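Local coordinates for protein RickCE (Rickettsia bellii, PDB 5HAM) that probably acts as a deubiquitinase, a bacterial effector protease of the CE clan that cleaves ubiquitin from its conjugates, at residues A[9-12]-A[13-17]; A[103-106]-A[107-110]; A[111-114]-A[115-119]; A[174-177]-A[178-181]. All blocks are in the same frame, centred on the assembly; numbering follows the deposited sequence.

Overall arrangement
This piece of the longer protein includes the catalytic domain, and its four contacts are all local, each within one helix or at its first turn. Interactions 2 and 3 adjoin in sequence along helix 96-130, with centres 13 Å apart; the first lies near helix 42-49, the second where the helix reaches helix 175-188. Interaction 4 opens that latter helix, its centre 16 Å from that of interaction 3, and no atom of one touches the other. Interaction 1 opens helix 11-20 on the opposite side of the chain's centre from interaction 4, their centres 23 Å apart. Interaction 4 lies within the catalytic domain, and its Tyr175 packs on His146.

Interaction 1 (A[9-12]-A[13-17]); sequences YTEN and EITHL
Thr10 and Glu13 grip each other at the start of helix 11-20. The carboxylate of Glu13 folds back over the first turn, its chain bent at CG (chi2 93°), and OE1 takes the backbone N of Thr10 at 3.0 Å. That N-H meets OE1 on the anti side, well out of the carboxylate plane. Thr10 OG1 also donates to Glu13 OE1; its 2.5 Å is very short and its exact length is best taken with caution. In turn Thr10 OG1 accepts the backbone N-H of Asn12 at 3.2 Å. Threonine suits this place because one hydroxyl can both give and receive.

Next along the chain, Glu11 O takes two donors from Thr15, a turn ahead, on opposite faces of its carbonyl plane: Thr15 N at 2.9 Å and Thr15 OG1 at 3.0 Å. Asn12 O lies over the centre of one face of the His16 imidazole, 3.1 Å above its plane. On the apolar side of this turn, the Tyr9 ring meets Ile14 CG1 with its edge, while Tyr9 CE2 reaches Leu17 CD1 at 3.6 Å.

Second-shell partners fix these groups: His246 binds Tyr9 OH, Gln257 binds His16 ND1, and Ala32 N holds Glu11 OE2. Helices 211-223 and 238-251 pack against the apolar side. With Glu13 OE1 taking Thr10 N and Thr10 OG1 capping the N-H of Asn12, the two residues make a capping box.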
loop_
_atom_site.group_PDB
_atom_site.type_symbol
_atom_site.label_atom_id
_atom_site.label_comp_id
_atom_site.label_asym_id
_atom_site.label_seq_id
_atom_site.Cartn_x
_atom_site.Cartn_y
_atom_site.Cartn_z
ATOM N N TYR A 9 -8.666 -1.768 -7.504
ATOM C CA TYR A 9 -9.358 -1.059 -6.435
ATOM C C TYR A 9 -8.525 0.112 -5.955
ATOM O O TYR A 9 -7.300 0.032 -5.902
ATOM C CB TYR A 9 -9.589 -1.960 -5.216
ATOM C CG TYR A 9 -10.698 -2.963 -5.316
ATOM C CD1 TYR A 9 -11.124 -3.448 -6.538
ATOM C CD2 TYR A 9 -11.318 -3.439 -4.171
ATOM C CE1 TYR A 9 -12.146 -4.382 -6.617
ATOM C CE2 TYR A 9 -12.343 -4.364 -4.238
ATOM C CZ TYR A 9 -12.751 -4.835 -5.459
ATOM O OH TYR A 9 -13.761 -5.762 -5.528
ATOM N N THR A 10 -9.191 1.186 -5.568
ATOM C CA THR A 10 -8.507 2.256 -4.872
ATOM C C THR A 10 -8.885 2.177 -3.399
ATOM O O THR A 10 -9.790 1.423 -3.025
ATOM C CB THR A 10 -8.943 3.598 -5.413
ATOM O OG1 THR A 10 -10.264 3.873 -4.939
ATOM C CG2 THR A 10 -8.965 3.544 -6.926
ATOM N N GLU A 11 -8.194 2.954 -2.572
ATOM C CA GLU A 11 -8.449 2.982 -1.136
ATOM C C GLU A 11 -9.914 3.296 -0.830
ATOM O O GLU A 11 -10.466 2.852 0.172
ATOM C CB GLU A 11 -7.544 4.019 -0.471
ATOM C CG GLU A 11 -7.633 4.054 1.037
ATOM C CD GLU A 11 -6.739 5.123 1.644
ATOM O OE1 GLU A 11 -5.900 5.694 0.902
ATOM O OE2 GLU A 11 -6.874 5.389 2.861
ATOM N N ASN A 12 -10.530 4.063 -1.716
ATOM C CA ASN A 12 -11.880 4.522 -1.524
ATOM C C ASN A 12 -12.859 3.357 -1.488
ATOM O O ASN A 12 -13.696 3.276 -0.597
ATOM C CB ASN A 12 -12.249 5.516 -2.623
ATOM C CG ASN A 12 -13.507 6.259 -2.317
ATOM O OD1 ASN A 12 -14.439 6.285 -3.122
ATOM N ND2 ASN A 12 -13.563 6.856 -1.131
ATOM N N GLU A 13 -12.729 2.442 -2.442
ATOM C CA GLU A 13 -13.586 1.265 -2.476
ATOM C C GLU A 13 -13.292 0.336 -1.324
ATOM O O GLU A 13 -14.206 -0.194 -0.699
ATOM C CB GLU A 13 -13.400 0.486 -3.770
ATOM C CG GLU A 13 -14.107 1.085 -4.945
ATOM C CD GLU A 13 -13.228 2.015 -5.736
ATOM O OE1 GLU A 13 -12.038 2.178 -5.380
ATOM O OE2 GLU A 13 -13.740 2.577 -6.725
ATOM N N ILE A 14 -12.012 0.112 -1.072
ATOM C CA ILE A 14 -11.614 -0.814 -0.025
ATOM C C ILE A 14 -12.229 -0.368 1.306
ATOM O O ILE A 14 -12.848 -1.155 2.013
ATOM C CB ILE A 14 -10.087 -0.908 0.046
ATOM C CG1 ILE A 14 -9.572 -1.655 -1.184
ATOM C CG2 ILE A 14 -9.638 -1.613 1.312
ATOM C CD1 ILE A 14 -8.071 -1.636 -1.315
ATOM N N THR A 15 -12.095 0.920 1.594
ATOM C CA THR A 15 -12.629 1.531 2.805
ATOM C C THR A 15 -14.150 1.402 2.893
ATOM O O THR A 15 -14.673 1.027 3.931
ATOM C CB THR A 15 -12.173 3.011 2.898
ATOM O OG1 THR A 15 -10.762 3.036 3.153
ATOM C CG2 THR A 15 -12.848 3.717 4.016
ATOM N N HIS A 16 -14.852 1.683 1.799
ATOM C CA HIS A 16 -16.316 1.567 1.775
ATOM C C HIS A 16 -16.794 0.130 1.925
ATOM O O HIS A 16 -17.726 -0.157 2.677
ATOM C CB HIS A 16 -16.892 2.120 0.469
ATOM C CG HIS A 16 -16.650 3.579 0.270
ATOM N ND1 HIS A 16 -16.835 4.212 -0.941
ATOM C CD2 HIS A 16 -16.224 4.535 1.133
ATOM C CE1 HIS A 16 -16.538 5.489 -0.816
ATOM N NE2 HIS A 16 -16.160 5.712 0.426
ATOM N N LEU A 17 -16.173 -0.764 1.166
ATOM C CA LEU A 17 -16.490 -2.174 1.237
ATOM C C LEU A 17 -16.309 -2.702 2.659
ATOM O O LEU A 17 -17.143 -3.466 3.149
ATOM C CB LEU A 17 -15.621 -2.946 0.253
ATOM C CG LEU A 17 -16.168 -2.792 -1.159
ATOM C CD1 LEU A 17 -15.132 -3.200 -2.201
ATOM C CD2 LEU A 17 -17.443 -3.616 -1.259
#

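Interaction 2 (A[103-106]-A[107-110]); sequences KNDL and LRGG
Leu107 lies against Lys103, one turn earlier on the same face of the helix, and its two methyls divide the work. CD1 rests on the carbonyl oxygen Lys103 O at 3.6 Å, and CD2 meets the end of the lysine chain, 3.6 Å from Lys103 NZ. The lysine reaches this far because it starts with CG anti to the backbone N (chi1 169°) and then bends at chi2 and chi4, so that its CE and NZ run at a slant over the leucine. The leucine methyl meets the last methylene, CE, and the ammonium beside it, a contact of shape and not a polar bond. A looser side-chain contact runs from Leu106 CG to Leu107 CD1 at 4.4 Å.

Arg108 supplies the polar half. Its chain bends at chi3 (-60°) and comes back beside Asp105, both side chains pointing the same way, to form a salt bridge of 2.6 Å between Arg108 NH1 and Asp105 OD1. The oxygen lies at the guanidinium edge, close to its plane, but the nitrogen approaches OD1 from above the carboxylate plane, the two planes being 54° apart. Asn104 O lies over one face of the Arg108 guanidinium, 4.2 Å above its plane. Both charges are at the exposed surface, where solvent would probably weaken their attraction.

Backbone bonds continue unbroken beneath, from Leu107 N to Lys103 O through to Gly110 N on Leu106 O, and the two glycines keep ordinary helical angles. The stretch lies in the long helix 96-130, facing helix 42-49: Lys103 touches Leu45, Tyr48 and Thr49, and Leu106 touches Leu45.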
loop_
_atom_site.group_PDB
_atom_site.type_symbol
_atom_site.label_atom_id
_atom_site.label_comp_id
_atom_site.label_asym_id
_atom_site.label_seq_id
_atom_site.Cartn_x
_atom_site.Cartn_y
_atom_site.Cartn_z
ATOM N N LYS A 103 13.268 19.137 -3.792
ATOM C CA LYS A 103 13.884 18.154 -2.907
ATOM C C LYS A 103 13.266 18.191 -1.517
ATOM O O LYS A 103 12.987 17.146 -0.913
ATOM C CB LYS A 103 15.388 18.418 -2.814
ATOM C CG LYS A 103 16.124 17.657 -1.729
ATOM C CD LYS A 103 17.248 18.519 -1.193
ATOM C CE LYS A 103 17.817 17.929 0.068
ATOM N NZ LYS A 103 18.003 16.468 -0.117
ATOM N N ASN A 104 13.054 19.400 -1.007
ATOM C CA ASN A 104 12.466 19.557 0.319
ATOM C C ASN A 104 11.029 19.072 0.357
ATOM O O ASN A 104 10.625 18.440 1.329
ATOM C CB ASN A 104 12.574 20.998 0.820
ATOM C CG ASN A 104 14.002 21.378 1.158
ATOM O OD1 ASN A 104 14.757 20.563 1.699
ATOM N ND2 ASN A 104 14.388 22.608 0.829
ATOM N N ASP A 105 10.273 19.351 -0.706
ATOM C CA ASP A 105 8.906 18.829 -0.844
ATOM C C ASP A 105 8.921 17.309 -0.769
ATOM O O ASP A 105 8.134 16.702 -0.045
ATOM C CB ASP A 105 8.275 19.241 -2.181
ATOM C CG ASP A 105 7.947 20.708 -2.238
ATOM O OD1 ASP A 105 8.087 21.363 -1.185
ATOM O OD2 ASP A 105 7.541 21.202 -3.321
ATOM N N LEU A 106 9.822 16.709 -1.537
ATOM C CA LEU A 106 9.972 15.265 -1.570
ATOM C C LEU A 106 10.286 14.718 -0.171
ATOM O O LEU A 106 9.706 13.736 0.271
ATOM C CB LEU A 106 11.073 14.884 -2.563
ATOM C CG LEU A 106 11.426 13.401 -2.559
ATOM C CD1 LEU A 106 10.182 12.579 -2.875
ATOM C CD2 LEU A 106 12.550 13.106 -3.541
ATOM N N LEU A 107 11.197 15.373 0.528
ATOM C CA LEU A 107 11.579 14.904 1.848
ATOM C C LEU A 107 10.443 15.110 2.830
ATOM O O LEU A 107 10.236 14.281 3.691
ATOM C CB LEU A 107 12.829 15.631 2.342
ATOM C CG LEU A 107 14.179 14.944 2.139
ATOM C CD1 LEU A 107 14.225 14.252 0.793
ATOM C CD2 LEU A 107 15.318 15.965 2.284
ATOM N N ARG A 108 9.715 16.217 2.693
ATOM C CA ARG A 108 8.597 16.534 3.599
ATOM C C ARG A 108 7.483 15.496 3.500
ATOM O O ARG A 108 6.971 15.024 4.508
ATOM C CB ARG A 108 8.038 17.916 3.271
ATOM C CG ARG A 108 6.965 18.420 4.206
ATOM C CD ARG A 108 6.281 19.688 3.654
ATOM N NE ARG A 108 7.223 20.787 3.452
ATOM C CZ ARG A 108 7.558 21.281 2.261
ATOM N NH1 ARG A 108 7.023 20.781 1.159
ATOM N NH2 ARG A 108 8.428 22.277 2.173
ATOM N N GLY A 109 7.128 15.137 2.270
ATOM C CA GLY A 109 6.116 14.135 2.005
ATOM C C GLY A 109 6.473 12.766 2.562
ATOM O O GLY A 109 5.629 12.071 3.138
ATOM N N GLY A 110 7.733 12.378 2.393
ATOM C CA GLY A 110 8.201 11.095 2.885
ATOM C C GLY A 110 8.163 11.045 4.405
ATOM O O GLY A 110 7.826 10.028 5.003
#

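Interaction 3 (A[111-114]-A[115-119]); sequences EAQQ and QINED
Gln113 and Asn117 stand side by side one turn apart on helix 96-130, pointing the same way. Gln113 starts with CG opposite its backbone N (chi1 179°) and runs on extended, whereas Asn117 puts CG beside its own N (chi1 -75°). The outcome is aliphatic against polar: Gln113 CG is 3.9 Å from Asn117 ND2, and the two amide planes are 51° apart. Asn117 CG also sits over the preceding turn, 3.1 Å from Gln113 O. Neither amide bonds to the other; both reach Thr34, Gln113 NE2 to its hydroxyl and Asn117 ND2 to its carbonyl oxygen.

On another side of the helix, Ile116 folds back over the preceding turn. With CG1 beside the backbone N, Ile116 CD1 comes within 3.5 Å of Ala112 O and 4.3 Å of Ala112 CB. The small alanine lets the longer isoleucine branch lie here. Gln114 takes the less common position, with CG between N and the carbonyl carbon. Glu118, extended beyond CG, forms a salt bridge with Lys186 and touches helix 175-188.

Four main-chain bonds carry the turn, the shortest from Ile116 N to Ala112 O at 2.8 Å. The amides of Gln113 and Asn117 turn their polarity to Thr34, tying this helix to strand 27-34, and buried Asn117 has both its side-chain oxygen and nitrogen satisfied by bonds elsewhere in the protein.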
loop_
_atom_site.group_PDB
_atom_site.type_symbol
_atom_site.label_atom_id
_atom_site.label_comp_id
_atom_site.label_asym_id
_atom_site.label_seq_id
_atom_site.Cartn_x
_atom_site.Cartn_y
_atom_site.Cartn_z
ATOM N N GLU A 111 8.509 12.161 5.037
ATOM C CA GLU A 111 8.472 12.251 6.486
ATOM C C GLU A 111 7.030 12.207 7.005
ATOM O O GLU A 111 6.733 11.525 7.986
ATOM C CB GLU A 111 9.193 13.522 6.940
ATOM C CG GLU A 111 10.695 13.458 6.680
ATOM C CD GLU A 111 11.381 14.818 6.675
ATOM O OE1 GLU A 111 10.808 15.778 7.233
ATOM O OE2 GLU A 111 12.498 14.917 6.109
ATOM N N ALA A 112 6.134 12.911 6.317
ATOM C CA ALA A 112 4.714 12.909 6.657
ATOM C C ALA A 112 4.140 11.506 6.572
ATOM O O ALA A 112 3.500 11.024 7.518
ATOM C CB ALA A 112 3.955 13.829 5.721
ATOM N N GLN A 113 4.368 10.871 5.427
ATOM C CA GLN A 113 3.978 9.480 5.188
ATOM C C GLN A 113 4.401 8.490 6.293
ATOM O O GLN A 113 3.578 7.676 6.760
ATOM C CB GLN A 113 4.482 9.015 3.817
ATOM C CG GLN A 113 4.140 7.570 3.482
ATOM C CD GLN A 113 4.397 7.239 2.013
ATOM O OE1 GLN A 113 5.327 7.758 1.407
ATOM N NE2 GLN A 113 3.550 6.397 1.434
ATOM N N GLN A 114 5.657 8.555 6.733
ATOM C CA GLN A 114 6.083 7.630 7.775
ATOM C C GLN A 114 5.486 7.976 9.141
ATOM O O GLN A 114 5.128 7.084 9.904
ATOM C CB GLN A 114 7.606 7.397 7.796
ATOM C CG GLN A 114 8.437 8.341 8.629
ATOM C CD GLN A 114 9.942 8.249 8.308
ATOM O OE1 GLN A 114 10.417 7.256 7.741
ATOM N NE2 GLN A 114 10.689 9.300 8.663
ATOM N N GLN A 115 5.310 9.257 9.432
ATOM C CA GLN A 115 4.616 9.624 10.676
ATOM C C GLN A 115 3.121 9.271 10.670
ATOM O O GLN A 115 2.568 8.876 11.702
ATOM C CB GLN A 115 4.817 11.097 11.024
ATOM C CG GLN A 115 4.216 11.484 12.378
ATOM C CD GLN A 115 4.673 10.582 13.532
ATOM O OE1 GLN A 115 3.863 9.878 14.146
ATOM N NE2 GLN A 115 5.969 10.617 13.841
ATOM N N ILE A 116 2.478 9.404 9.509
ATOM C CA ILE A 116 1.056 9.089 9.379
ATOM C C ILE A 116 0.885 7.578 9.483
ATOM O O ILE A 116 -0.038 7.103 10.155
ATOM C CB ILE A 116 0.415 9.688 8.067
ATOM C CG1 ILE A 116 0.221 11.200 8.200
ATOM C CG2 ILE A 116 -0.950 9.089 7.785
ATOM C CD1 ILE A 116 0.208 11.948 6.860
ATOM N N ASN A 117 1.797 6.828 8.858
ATOM C CA ASN A 117 1.777 5.365 8.969
ATOM C C ASN A 117 1.884 4.914 10.420
ATOM O O ASN A 117 1.128 4.065 10.862
ATOM C CB ASN A 117 2.880 4.697 8.137
ATOM C CG ASN A 117 2.582 4.707 6.637
ATOM O OD1 ASN A 117 1.453 4.922 6.215
ATOM N ND2 ASN A 117 3.600 4.448 5.832
ATOM N N GLU A 118 2.813 5.489 11.172
ATOM C CA GLU A 118 2.869 5.200 12.606
ATOM C C GLU A 118 1.582 5.587 13.353
ATOM O O GLU A 118 1.106 4.842 14.207
ATOM C CB GLU A 118 4.063 5.885 13.261
ATOM C CG GLU A 118 5.388 5.307 12.871
ATOM C CD GLU A 118 6.534 6.088 13.458
ATOM O OE1 GLU A 118 6.266 7.120 14.101
ATOM O OE2 GLU A 118 7.698 5.679 13.276
ATOM N N ASP A 119 1.019 6.749 13.036
ATOM C CA ASP A 119 -0.205 7.178 13.706
ATOM C C ASP A 119 -1.380 6.231 13.474
ATOM O O ASP A 119 -2.185 5.994 14.374
ATOM C CB ASP A 119 -0.553 8.620 13.340
ATOM C CG ASP A 119 0.479 9.607 13.858
ATOM O OD1 ASP A 119 1.134 9.308 14.885
ATOM O OD2 ASP A 119 0.642 10.677 13.246
#

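Interaction 4 (A[174-177]-A[178-181]); sequences NYDG and QKLP
The side-chain amide of Asn174 has Gln178 CG on one side of its plane and Pro181 CG on the other, both near OD1, at 3.4 and 3.5 Å from Asn174 OD1. Asn174 and Gln178 run side by side, their amides turned 59° apart; no bond joins the two side-chain amides, and Gln178 OE1 takes Lys182 NZ instead. The ring of Tyr175 packs edge-to-face with His146. The turn opens helix 175-188, the crossover of a beta-alpha-beta unit between the parallel strands 160-166 and 196-199 of the catalytic domain.

The first turn is irregular. Asp176, Gly177 and Gln178 all have positive phi, easy for Gly177 but less usual for the other two, and Gln178 N is held by Asn174 O at 3.0 Å, approaching from above the carbonyl plane. Beyond it the chain settles into helix, and Pro181, which has no N-H to give, is suited to an early helical position.

Lys179 bridges back across this turn. Its CG stands between N and the carbonyl carbon (chi1 67°), and the chain then stretches out to form a salt bridge, NZ 2.6 Å from Asp176 OD2, on the anti lone pair of that oxygen. The same ammonium also donates to Met142 O and Arg36 O. Where the backbone bonds lapse, a water fills in, donating to Tyr175 O at 2.8 Å and accepting from Leu180 N at 3.2 Å.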
loop_
_atom_site.group_PDB
_atom_site.type_symbol
_atom_site.label_atom_id
_atom_site.label_comp_id
_atom_site.label_asym_id
_atom_site.label_seq_id
_atom_site.Cartn_x
_atom_site.Cartn_y
_atom_site.Cartn_z
ATOM N N ASN A 174 7.147 -9.793 4.718
ATOM C CA ASN A 174 8.498 -9.226 4.588
ATOM C C ASN A 174 8.775 -8.619 3.236
ATOM O O ASN A 174 9.862 -8.125 2.983
ATOM C CB ASN A 174 9.557 -10.287 4.853
ATOM C CG ASN A 174 9.565 -10.731 6.294
ATOM O OD1 ASN A 174 9.543 -9.906 7.207
ATOM N ND2 ASN A 174 9.560 -12.032 6.508
ATOM N N TYR A 175 7.787 -8.703 2.363
ATOM C CA TYR A 175 7.844 -8.110 1.044
ATOM C C TYR A 175 8.575 -6.754 0.998
ATOM O O TYR A 175 8.304 -5.851 1.795
ATOM C CB TYR A 175 6.416 -7.945 0.527
ATOM C CG TYR A 175 6.386 -7.423 -0.864
ATOM C CD1 TYR A 175 6.643 -8.266 -1.937
ATOM C CD2 TYR A 175 6.130 -6.087 -1.115
ATOM C CE1 TYR A 175 6.624 -7.801 -3.218
ATOM C CE2 TYR A 175 6.124 -5.603 -2.391
ATOM C CZ TYR A 175 6.372 -6.466 -3.447
ATOM O OH TYR A 175 6.366 -5.993 -4.731
ATOM N N ASP A 176 9.504 -6.635 0.059
ATOM C CA ASP A 176 10.189 -5.374 -0.224
ATOM C C ASP A 176 11.002 -4.826 0.965
ATOM O O ASP A 176 10.774 -3.705 1.436
ATOM C CB ASP A 176 9.200 -4.333 -0.787
ATOM C CG ASP A 176 9.905 -3.150 -1.436
ATOM O OD1 ASP A 176 11.030 -3.360 -1.942
ATOM O OD2 ASP A 176 9.346 -2.016 -1.420
ATOM N N GLY A 177 11.939 -5.639 1.449
ATOM C CA GLY A 177 12.873 -5.241 2.487
ATOM C C GLY A 177 12.356 -5.111 3.913
ATOM O O GLY A 177 12.932 -4.382 4.725
ATOM N N GLN A 178 11.269 -5.807 4.219
ATOM C CA GLN A 178 10.748 -5.853 5.582
ATOM C C GLN A 178 10.239 -4.496 6.031
ATOM O O GLN A 178 10.203 -4.189 7.221
ATOM C CB GLN A 178 11.803 -6.413 6.555
ATOM C CG GLN A 178 12.126 -7.874 6.275
ATOM C CD GLN A 178 13.356 -8.370 7.007
ATOM O OE1 GLN A 178 13.587 -8.023 8.162
ATOM N NE2 GLN A 178 14.156 -9.183 6.333
ATOM N N LYS A 179 9.825 -3.686 5.067
ATOM C CA LYS A 179 9.323 -2.365 5.379
ATOM C C LYS A 179 8.189 -2.368 6.416
ATOM O O LYS A 179 8.210 -1.585 7.359
ATOM C CB LYS A 179 8.977 -1.578 4.098
ATOM C CG LYS A 179 7.818 -2.055 3.241
ATOM C CD LYS A 179 7.883 -1.359 1.857
ATOM C CE LYS A 179 6.736 -1.733 0.954
ATOM N NZ LYS A 179 6.975 -1.543 -0.500
ATOM N N LEU A 180 7.229 -3.275 6.280
ATOM C CA LEU A 180 6.110 -3.331 7.232
ATOM C C LEU A 180 6.517 -3.820 8.654
ATOM O O LEU A 180 6.175 -3.186 9.670
ATOM C CB LEU A 180 4.920 -4.125 6.639
ATOM C CG LEU A 180 3.736 -4.444 7.556
ATOM C CD1 LEU A 180 3.164 -3.168 8.178
ATOM C CD2 LEU A 180 2.659 -5.197 6.790
ATOM N N PRO A 181 7.245 -4.944 8.737
ATOM C CA PRO A 181 7.735 -5.327 10.064
ATOM C C PRO A 181 8.626 -4.263 10.687
ATOM O O PRO A 181 8.592 -4.129 11.901
ATOM C CB PRO A 181 8.531 -6.608 9.782
ATOM C CG PRO A 181 7.799 -7.216 8.642
ATOM C CD PRO A 181 7.382 -6.044 7.769
HETATM O O HOH W 1 7.423 -5.859 4.416
#